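Local coordinates for nucleoside hydrolase, putative (Trypanosoma brucei, PDB 3FZ0), which belongs to the nucleoside hydrolase family and binds a calcium ion at the carboxyl ends of neighbouring parallel strands of its central sheet, at residues V5-D19 with D126-V140. The protein carries 2 engineered substitutions. Residues are numbered along the deposited sequence; the frame is centred on the assembly and turned at random. Where two conformers were deposited one is given.
Sequences VHRKLIIDTDCGGDD and DVVYQLVALGPLTNV. With CA (calcium ion), chain G.
H6 to D12 pair in parallel register with V127 to A133, and backbone hydrogen bonds run as an unbroken ladder from H6 N to D126 O up to L134 N to D12 O (2.7 Å). These are neighbouring strands inside the mixed sheet of the nucleoside hydrolase fold, with strand 32-39 flanking 6-13 on its other side. On the face carrying R7, L9 and I11, R7 is extended as far as NE, and the turn of its guanidinium brings NH1 to Q130 OE1 at 2.8 Å; the acceptor lies in the guanidinium plane, yet the donor stands 39° out of the amide's carbonyl plane. Q130 NE2 bonds separately to P160 O. L9 CD2 lies alongside Q130 CB, and I11 CG2 meets L134 CD1 at 3.7 Å. On the other face, K8 turns CB and CG over one face of the Y129 ring, an off-centre CH-pi contact (CB to centroid 4.2 Å); the bend at chi2 (-59°) leads NZ off to its salt bridge with E33.

D12 sends CG anti to its own nitrogen (chi1 -171°), reaching the start of helix 138-146. There N139 ND2 meets the syn lone pair of OD2 at 3.0 Å and also bonds to V39 O, while OD1 takes a water that also donates to P136 O; T38 OG1 is a further partner of OD2.

Beyond the strand ends lies the calcium site, completed by D283 and three waters. L134 O (2.3 Å) and D14 OD1 bind the ion singly, D14 OD2 accepting from N43 N instead, whereas D19 chelates it through both carboxylate oxygens; T13 OG1 donates to D19 OD2 from above the carboxylate plane, at 2.6 Å.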
ATOM      1  N   VAL B   5     -32.999 -25.787 -21.853  1.00 64.27           N
ATOM      2  CA  VAL B   5     -32.138 -24.561 -21.684  1.00 65.02           C
ATOM      3  C   VAL B   5     -30.782 -24.729 -22.335  1.00 64.69           C
ATOM      4  O   VAL B   5     -29.957 -25.539 -21.899  1.00 65.79           O
ATOM      5  CB  VAL B   5     -31.862 -24.213 -20.216  1.00 65.34           C
ATOM      6  CG1 VAL B   5     -30.845 -23.077 -20.107  1.00 64.78           C
ATOM      7  CG2 VAL B   5     -33.173 -23.859 -19.477  1.00 67.76           C
ATOM      8  N   HIS B   6     -30.542 -23.943 -23.367  1.00 63.72           N
ATOM      9  CA  HIS B   6     -29.303 -23.962 -24.135  0.50 62.65           C
ATOM     10  C   HIS B   6     -28.375 -22.894 -23.586  1.00 62.74           C
ATOM     11  O   HIS B   6     -28.793 -21.777 -23.408  1.00 63.00           O
ATOM     12  CB  HIS B   6     -29.606 -23.609 -25.595  0.50 61.96           C
ATOM     13  CG  HIS B   6     -30.338 -24.672 -26.346  0.50 59.43           C
ATOM     14  ND1 HIS B   6     -30.917 -25.759 -25.731  0.50 58.51           N
ATOM     15  CD2 HIS B   6     -30.615 -24.793 -27.666  0.50 57.61           C
ATOM     16  CE1 HIS B   6     -31.504 -26.515 -26.640  0.50 57.44           C
ATOM     17  NE2 HIS B   6     -31.335 -25.951 -27.822  0.50 56.81           N
ATOM     18  N   ARG B   7     -27.130 -23.223 -23.360  1.00 62.61           N
ATOM     19  CA  ARG B   7     -26.164 -22.249 -22.913  1.00 62.68           C
ATOM     20  C   ARG B   7     -25.276 -21.823 -24.085  1.00 62.80           C
ATOM     21  O   ARG B   7     -24.826 -22.645 -24.875  1.00 62.58           O
ATOM     22  CB  ARG B   7     -25.311 -22.839 -21.778  1.00 62.67           C
ATOM     23  CG  ARG B   7     -26.021 -22.903 -20.431  1.00 62.71           C
ATOM     24  CD  ARG B   7     -25.346 -23.840 -19.449  1.00 63.94           C
ATOM     25  NE  ARG B   7     -26.290 -24.342 -18.450  1.00 65.39           N
ATOM     26  CZ  ARG B   7     -26.455 -23.786 -17.257  1.00 64.96           C
ATOM     27  NH1 ARG B   7     -25.737 -22.727 -16.922  1.00 65.89           N
ATOM     28  NH2 ARG B   7     -27.326 -24.289 -16.400  1.00 64.65           N
ATOM     29  N   LYS B   8     -25.022 -20.527 -24.192  1.00 63.01           N
ATOM     30  CA  LYS B   8     -24.054 -20.005 -25.151  1.00 63.16           C
ATOM     31  C   LYS B   8     -22.940 -19.418 -24.331  1.00 62.89           C
ATOM     32  O   LYS B   8     -23.175 -18.511 -23.547  1.00 63.72           O
ATOM     33  CB  LYS B   8     -24.681 -18.910 -26.032  1.00 63.13           C
ATOM     34  CG  LYS B   8     -25.993 -19.282 -26.713  1.00 64.23           C
ATOM     35  CD  LYS B   8     -25.809 -20.497 -27.592  1.00 66.71           C
ATOM     36  CE  LYS B   8     -27.041 -20.768 -28.467  1.00 68.25           C
ATOM     37  NZ  LYS B   8     -26.979 -22.196 -28.962  1.00 67.31           N
ATOM     38  N   LEU B   9     -21.731 -19.929 -24.475  1.00 63.10           N
ATOM     39  CA  LEU B   9     -20.611 -19.434 -23.663  1.00 63.43           C
ATOM     40  C   LEU B   9     -19.578 -18.633 -24.421  1.00 63.48           C
ATOM     41  O   LEU B   9     -19.244 -18.935 -25.546  1.00 64.36           O
ATOM     42  CB  LEU B   9     -19.874 -20.560 -22.965  1.00 63.29           C
ATOM     43  CG  LEU B   9     -20.577 -21.659 -22.192  1.00 64.40           C
ATOM     44  CD1 LEU B   9     -19.494 -22.310 -21.297  1.00 64.35           C
ATOM     45  CD2 LEU B   9     -21.741 -21.134 -21.363  1.00 65.02           C
ATOM     46  N   ILE B  10     -19.081 -17.601 -23.771  1.00 63.93           N
ATOM     47  CA  ILE B  10     -17.861 -16.909 -24.149  1.00 63.58           C
ATOM     48  C   ILE B  10     -16.831 -17.457 -23.178  1.00 63.71           C
ATOM     49  O   ILE B  10     -17.062 -17.508 -21.966  1.00 64.28           O
ATOM     50  CB  ILE B  10     -18.004 -15.384 -23.945  1.00 63.36           C
ATOM     51  CG1 ILE B  10     -19.241 -14.856 -24.685  1.00 63.09           C
ATOM     52  CG2 ILE B  10     -16.728 -14.654 -24.358  1.00 63.14           C
ATOM     53  CD1 ILE B  10     -19.669 -13.473 -24.221  1.00 63.70           C
ATOM     54  N   ILE B  11     -15.708 -17.916 -23.689  1.00 63.62           N
ATOM     55  CA  ILE B  11     -14.676 -18.403 -22.795  1.00 63.82           C
ATOM     56  C   ILE B  11     -13.433 -17.537 -22.980  1.00 64.04           C
ATOM     57  O   ILE B  11     -12.862 -17.424 -24.081  1.00 64.08           O
ATOM     58  CB  ILE B  11     -14.368 -19.918 -22.991  1.00 63.93           C
ATOM     59  CG1 ILE B  11     -15.587 -20.758 -22.613  1.00 64.02           C
ATOM     60  CG2 ILE B  11     -13.149 -20.338 -22.129  1.00 63.27           C
ATOM     61  CD1 ILE B  11     -15.482 -22.212 -22.983  1.00 63.20           C
ATOM     62  N   ASP B  12     -13.050 -16.875 -21.906  1.00 63.95           N
ATOM     63  CA  ASP B  12     -11.858 -16.040 -21.920  1.00 63.66           C
ATOM     64  C   ASP B  12     -10.766 -16.822 -21.256  1.00 63.04           C
ATOM     65  O   ASP B  12     -10.970 -17.356 -20.182  1.00 62.99           O
ATOM     66  CB  ASP B  12     -12.118 -14.720 -21.207  1.00 63.86           C
ATOM     67  CG  ASP B  12     -10.987 -13.740 -21.392  1.00 65.78           C
ATOM     68  OD1 ASP B  12     -10.088 -13.761 -20.527  1.00 68.49           O
ATOM     69  OD2 ASP B  12     -10.962 -12.985 -22.392  1.00 67.46           O
ATOM     70  N   THR B  13      -9.612 -16.900 -21.901  1.00 62.89           N
ATOM     71  CA  THR B  13      -8.626 -17.892 -21.530  1.00 63.65           C
ATOM     72  C   THR B  13      -7.178 -17.493 -21.839  1.00 64.30           C
ATOM     73  O   THR B  13      -6.909 -16.771 -22.814  1.00 64.83           O
ATOM     74  CB  THR B  13      -8.946 -19.292 -22.211  1.00 63.79           C
ATOM     75  OG1 THR B  13      -7.944 -20.249 -21.852  1.00 63.06           O
ATOM     76  CG2 THR B  13      -8.980 -19.175 -23.723  1.00 62.63           C
ATOM     77  N   ASP B  14      -6.253 -17.978 -21.014  1.00 64.72           N
ATOM     78  CA  ASP B  14      -4.837 -17.839 -21.302  1.00 65.55           C
ATOM     79  C   ASP B  14      -4.189 -19.140 -21.824  1.00 66.27           C
ATOM     80  O   ASP B  14      -2.952 -19.274 -21.843  1.00 66.84           O
ATOM     81  CB  ASP B  14      -4.055 -17.242 -20.120  1.00 65.18           C
ATOM     82  CG  ASP B  14      -3.953 -18.183 -18.909  1.00 65.63           C
ATOM     83  OD1 ASP B  14      -4.857 -19.013 -18.676  1.00 66.21           O
ATOM     84  OD2 ASP B  14      -2.968 -18.070 -18.154  1.00 65.11           O
ATOM     85  N   CYS B  15      -5.023 -20.099 -22.215  1.00 66.26           N
ATOM     86  CA  CYS B  15      -4.623 -21.130 -23.186  1.00 66.94           C
ATOM     87  C   CYS B  15      -3.571 -22.124 -22.715  1.00 66.29           C
ATOM     88  O   CYS B  15      -2.734 -22.574 -23.504  1.00 65.92           O
ATOM     89  CB  CYS B  15      -4.171 -20.475 -24.497  1.00 67.01           C
ATOM     90  SG  CYS B  15      -5.276 -19.122 -24.980  1.00 71.88           S
ATOM     91  N   GLY B  16      -3.602 -22.442 -21.422  1.00 65.87           N
ATOM     92  CA  GLY B  16      -2.770 -23.510 -20.867  1.00 65.12           C
ATOM     93  C   GLY B  16      -3.443 -24.886 -20.920  1.00 65.21           C
ATOM     94  O   GLY B  16      -4.561 -25.036 -21.435  1.00 64.64           O
ATOM     95  N   GLY B  17      -2.752 -25.889 -20.368  1.00 64.91           N
ATOM     96  CA  GLY B  17      -3.220 -27.268 -20.379  1.00 64.02           C
ATOM     97  C   GLY B  17      -4.605 -27.408 -19.773  1.00 64.19           C
ATOM     98  O   GLY B  17      -5.509 -27.994 -20.392  1.00 64.42           O
ATOM     99  N   ASP B  18      -4.809 -26.850 -18.578  1.00 63.95           N
ATOM    100  CA  ASP B  18      -6.141 -26.939 -17.953  1.00 63.16           C
ATOM    101  C   ASP B  18      -7.213 -26.080 -18.640  1.00 62.54           C
ATOM    102  O   ASP B  18      -8.389 -26.434 -18.659  1.00 63.08           O
ATOM    103  CB  ASP B  18      -6.085 -26.800 -16.416  1.00 63.24           C
ATOM    104  CG  ASP B  18      -5.742 -25.386 -15.950  1.00 64.60           C
ATOM    105  OD1 ASP B  18      -4.727 -24.810 -16.435  1.00 64.39           O
ATOM    106  OD2 ASP B  18      -6.530 -24.856 -15.101  1.00 63.84           O
ATOM    107  N   ASP B  19      -6.808 -24.989 -19.274  1.00 62.04           N
ATOM    108  CA  ASP B  19      -7.722 -24.275 -20.175  1.00 61.51           C
ATOM    109  C   ASP B  19      -8.232 -25.164 -21.327  1.00 61.28           C
ATOM    110  O   ASP B  19      -9.409 -25.107 -21.710  1.00 61.72           O
ATOM    111  CB  ASP B  19      -7.043 -23.044 -20.763  1.00 61.44           C
ATOM    112  CG  ASP B  19      -6.554 -22.085 -19.706  1.00 62.88           C
ATOM    113  OD1 ASP B  19      -5.485 -22.316 -19.115  1.00 65.58           O
ATOM    114  OD2 ASP B  19      -7.233 -21.065 -19.445  1.00 63.30           O
ATOM    115  N   ASP B 126     -35.363 -19.868 -23.115  1.00 68.11           N
ATOM    116  CA  ASP B 126     -34.631 -21.007 -23.707  1.00 66.81           C
ATOM    117  C   ASP B 126     -33.139 -20.807 -24.011  1.00 64.90           C
ATOM    118  O   ASP B 126     -32.465 -21.768 -24.348  1.00 64.58           O
ATOM    119  CB  ASP B 126     -35.326 -21.485 -24.998  1.00 67.28           C
ATOM    120  CG  ASP B 126     -36.675 -22.137 -24.734  1.00 69.57           C
ATOM    121  OD1 ASP B 126     -36.886 -22.641 -23.602  1.00 72.74           O
ATOM    122  OD2 ASP B 126     -37.528 -22.146 -25.650  1.00 70.48           O
ATOM    123  N   VAL B 127     -32.633 -19.580 -23.920  1.00 62.94           N
ATOM    124  CA  VAL B 127     -31.237 -19.301 -24.277  1.00 61.22           C
ATOM    125  C   VAL B 127     -30.617 -18.380 -23.243  1.00 61.33           C
ATOM    126  O   VAL B 127     -31.133 -17.281 -22.953  1.00 61.89           O
ATOM    127  CB  VAL B 127     -31.078 -18.623 -25.681  1.00 61.17           C
ATOM    128  CG1 VAL B 127     -29.622 -18.208 -25.912  1.00 58.84           C
ATOM    129  CG2 VAL B 127     -31.565 -19.527 -26.812  1.00 58.98           C
ATOM    130  N   VAL B 128     -29.499 -18.808 -22.694  1.00 59.89           N
ATOM    131  CA  VAL B 128     -28.831 -18.025 -21.684  1.00 58.96           C
ATOM    132  C   VAL B 128     -27.351 -17.925 -22.059  1.00 59.58           C
ATOM    133  O   VAL B 128     -26.710 -18.917 -22.478  1.00 59.07           O
ATOM    134  CB  VAL B 128     -29.079 -18.594 -20.254  1.00 58.38           C
ATOM    135  CG1 VAL B 128     -28.239 -19.853 -19.990  1.00 58.61           C
ATOM    136  CG2 VAL B 128     -28.772 -17.560 -19.220  1.00 57.28           C
ATOM    137  N   TYR B 129     -26.821 -16.715 -21.944  1.00 60.04           N
ATOM    138  CA  TYR B 129     -25.426 -16.470 -22.256  1.00 60.04           C
ATOM    139  C   TYR B 129     -24.630 -16.413 -20.970  1.00 60.46           C
ATOM    140  O   TYR B 129     -25.092 -15.827 -19.985  1.00 60.36           O
ATOM    141  CB  TYR B 129     -25.275 -15.153 -23.004  1.00 59.42           C
ATOM    142  CG  TYR B 129     -25.893 -15.165 -24.376  1.00 58.58           C
ATOM    143  CD1 TYR B 129     -27.278 -15.097 -24.552  1.00 56.62           C
ATOM    144  CD2 TYR B 129     -25.096 -15.216 -25.516  1.00 59.20           C
ATOM    145  CE1 TYR B 129     -27.850 -15.093 -25.845  1.00 57.23           C
ATOM    146  CE2 TYR B 129     -25.664 -15.208 -26.813  1.00 57.07           C
ATOM    147  CZ  TYR B 129     -27.028 -15.164 -26.971  1.00 58.06           C
ATOM    148  OH  TYR B 129     -27.585 -15.161 -28.256  1.00 58.36           O
ATOM    149  N   GLN B 130     -23.443 -17.026 -20.978  1.00 60.54           N
ATOM    150  CA  GLN B 130     -22.556 -17.039 -19.811  1.00 60.57           C
ATOM    151  C   GLN B 130     -21.122 -16.737 -20.237  1.00 60.55           C
ATOM    152  O   GLN B 130     -20.694 -17.110 -21.349  1.00 60.33           O
ATOM    153  CB  GLN B 130     -22.602 -18.407 -19.121  1.00 60.33           C
ATOM    154  CG  GLN B 130     -23.927 -18.748 -18.518  1.00 60.91           C
ATOM    155  CD  GLN B 130     -23.934 -20.090 -17.824  1.00 62.89           C
ATOM    156  OE1 GLN B 130     -24.010 -21.136 -18.467  1.00 64.45           O
ATOM    157  NE2 GLN B 130     -23.878 -20.072 -16.499  1.00 62.75           N
ATOM    158  N   LEU B 131     -20.397 -16.042 -19.365  1.00 60.49           N
ATOM    159  CA  LEU B 131     -19.007 -15.746 -19.609  1.00 60.75           C
ATOM    160  C   LEU B 131     -18.278 -16.534 -18.566  1.00 60.97           C
ATOM    161  O   LEU B 131     -18.586 -16.412 -17.385  1.00 61.34           O
ATOM    162  CB  LEU B 131     -18.731 -14.255 -19.432  1.00 61.04           C
ATOM    163  CG  LEU B 131     -17.422 -13.611 -19.943  1.00 62.50           C
ATOM    164  CD1 LEU B 131     -17.466 -12.138 -19.670  1.00 64.24           C
ATOM    165  CD2 LEU B 131     -16.191 -14.170 -19.302  1.00 63.23           C
ATOM    166  N   VAL B 132     -17.350 -17.384 -18.995  1.00 60.69           N
ATOM    167  CA  VAL B 132     -16.489 -18.093 -18.073  1.00 60.24           C
ATOM    168  C   VAL B 132     -15.065 -17.620 -18.308  1.00 60.62           C
ATOM    169  O   VAL B 132     -14.583 -17.697 -19.426  1.00 61.69           O
ATOM    170  CB  VAL B 132     -16.567 -19.586 -18.330  1.00 60.50           C
ATOM    171  CG1 VAL B 132     -15.745 -20.366 -17.246  1.00 58.68           C
ATOM    172  CG2 VAL B 132     -18.032 -20.000 -18.365  1.00 59.87           C
ATOM    173  N   ALA B 133     -14.397 -17.137 -17.273  1.00 60.38           N
ATOM    174  CA  ALA B 133     -13.081 -16.522 -17.405  1.00 60.77           C
ATOM    175  C   ALA B 133     -12.064 -17.442 -16.787  1.00 60.97           C
ATOM    176  O   ALA B 133     -12.141 -17.737 -15.582  1.00 61.41           O
ATOM    177  CB  ALA B 133     -13.042 -15.159 -16.660  1.00 60.81           C
ATOM    178  N   LEU B 134     -11.086 -17.869 -17.581  1.00 60.89           N
ATOM    179  CA  LEU B 134     -10.107 -18.843 -17.123  1.00 60.81           C
ATOM    180  C   LEU B 134      -8.692 -18.292 -17.045  1.00 61.46           C
ATOM    181  O   LEU B 134      -7.716 -19.064 -16.981  1.00 62.31           O
ATOM    182  CB  LEU B 134     -10.130 -20.065 -18.036  1.00 60.39           C
ATOM    183  CG  LEU B 134     -11.499 -20.698 -18.306  1.00 60.26           C
ATOM    184  CD1 LEU B 134     -11.387 -21.866 -19.284  1.00 58.52           C
ATOM    185  CD2 LEU B 134     -12.177 -21.136 -16.993  1.00 56.85           C
ATOM    186  N   GLY B 135      -8.556 -16.980 -17.059  1.00 61.30           N
ATOM    187  CA  GLY B 135      -7.240 -16.376 -16.945  1.00 61.72           C
ATOM    188  C   GLY B 135      -7.302 -15.062 -16.201  1.00 61.76           C
ATOM    189  O   GLY B 135      -8.274 -14.796 -15.470  1.00 62.05           O
ATOM    190  N   PRO B 136      -6.249 -14.246 -16.331  1.00 61.51           N
ATOM    191  CA  PRO B 136      -6.332 -12.933 -15.758  1.00 61.19           C
ATOM    192  C   PRO B 136      -7.540 -12.244 -16.358  1.00 61.52           C
ATOM    193  O   PRO B 136      -7.846 -12.468 -17.541  1.00 61.48           O
ATOM    194  CB  PRO B 136      -5.039 -12.283 -16.236  1.00 61.11           C
ATOM    195  CG  PRO B 136      -4.089 -13.413 -16.383  1.00 60.30           C
ATOM    196  CD  PRO B 136      -4.921 -14.508 -16.926  1.00 61.79           C
ATOM    197  N   LEU B 137      -8.201 -11.397 -15.569  1.00 61.29           N
ATOM    198  CA  LEU B 137      -9.435 -10.739 -16.002  1.00 61.15           C
ATOM    199  C   LEU B 137      -9.321  -9.513 -16.926  1.00 60.90           C
ATOM    200  O   LEU B 137     -10.305  -8.797 -17.128  1.00 61.54           O
ATOM    201  CB  LEU B 137     -10.281 -10.402 -14.779  1.00 60.83           C
ATOM    202  CG  LEU B 137     -10.621 -11.666 -13.991  1.00 59.63           C
ATOM    203  CD1 LEU B 137     -10.967 -11.329 -12.546  1.00 56.25           C
ATOM    204  CD2 LEU B 137     -11.761 -12.389 -14.713  1.00 57.47           C
ATOM    205  N   THR B 138      -8.153  -9.279 -17.503  1.00 60.32           N
ATOM    206  CA  THR B 138      -7.925  -8.060 -18.247  1.00 60.21           C
ATOM    207  C   THR B 138      -8.965  -7.746 -19.324  1.00 60.87           C
ATOM    208  O   THR B 138      -9.487  -6.611 -19.354  1.00 61.23           O
ATOM    209  CB  THR B 138      -6.548  -8.019 -18.878  1.00 60.42           C
ATOM    210  OG1 THR B 138      -5.588  -8.536 -17.957  1.00 59.37           O
ATOM    211  CG2 THR B 138      -6.193  -6.558 -19.283  1.00 58.98           C
ATOM    212  N   ASN B 139      -9.236  -8.705 -20.228  1.00 60.07           N
ATOM    213  CA  ASN B 139     -10.208  -8.486 -21.286  1.00 60.11           C
ATOM    214  C   ASN B 139     -11.589  -8.173 -20.721  1.00 60.19           C
ATOM    215  O   ASN B 139     -12.276  -7.268 -21.186  1.00 60.55           O
ATOM    216  CB  ASN B 139     -10.304  -9.694 -22.243  1.00 60.22           C
ATOM    217  CG  ASN B 139      -9.018  -9.936 -23.015  1.00 60.60           C
ATOM    218  OD1 ASN B 139      -8.242  -8.995 -23.260  1.00 59.93           O
ATOM    219  ND2 ASN B 139      -8.763 -11.209 -23.372  1.00 58.83           N
ATOM    220  N   VAL B 140     -12.002  -8.923 -19.722  1.00 59.86           N
ATOM    221  CA  VAL B 140     -13.315  -8.696 -19.125  1.00 60.60           C
ATOM    222  C   VAL B 140     -13.450  -7.280 -18.516  1.00 61.23           C
ATOM    223  O   VAL B 140     -14.416  -6.560 -18.784  1.00 61.81           O
ATOM    224  CB  VAL B 140     -13.707  -9.800 -18.098  1.00 60.58           C
ATOM    225  CG1 VAL B 140     -15.158  -9.600 -17.678  1.00 59.69           C
ATOM    226  CG2 VAL B 140     -13.517 -11.202 -18.688  1.00 59.14           C
TER
HETATM  227 CA    CA G 400      -6.057 -20.607 -17.266  1.00 62.36          CA
HETATM  228  O   HOH W   1      -9.489 -11.335 -19.606  1.00 50.39           O
HETATM  229  O   HOH W   2      -4.387 -22.206 -16.460  1.00 28.67           O
HETATM  230  O   HOH W   3      -6.528 -20.571 -15.019  1.00 33.86           O
HETATM  231  O   HOH W   4      -4.272 -18.963 -16.083  1.00 45.13           O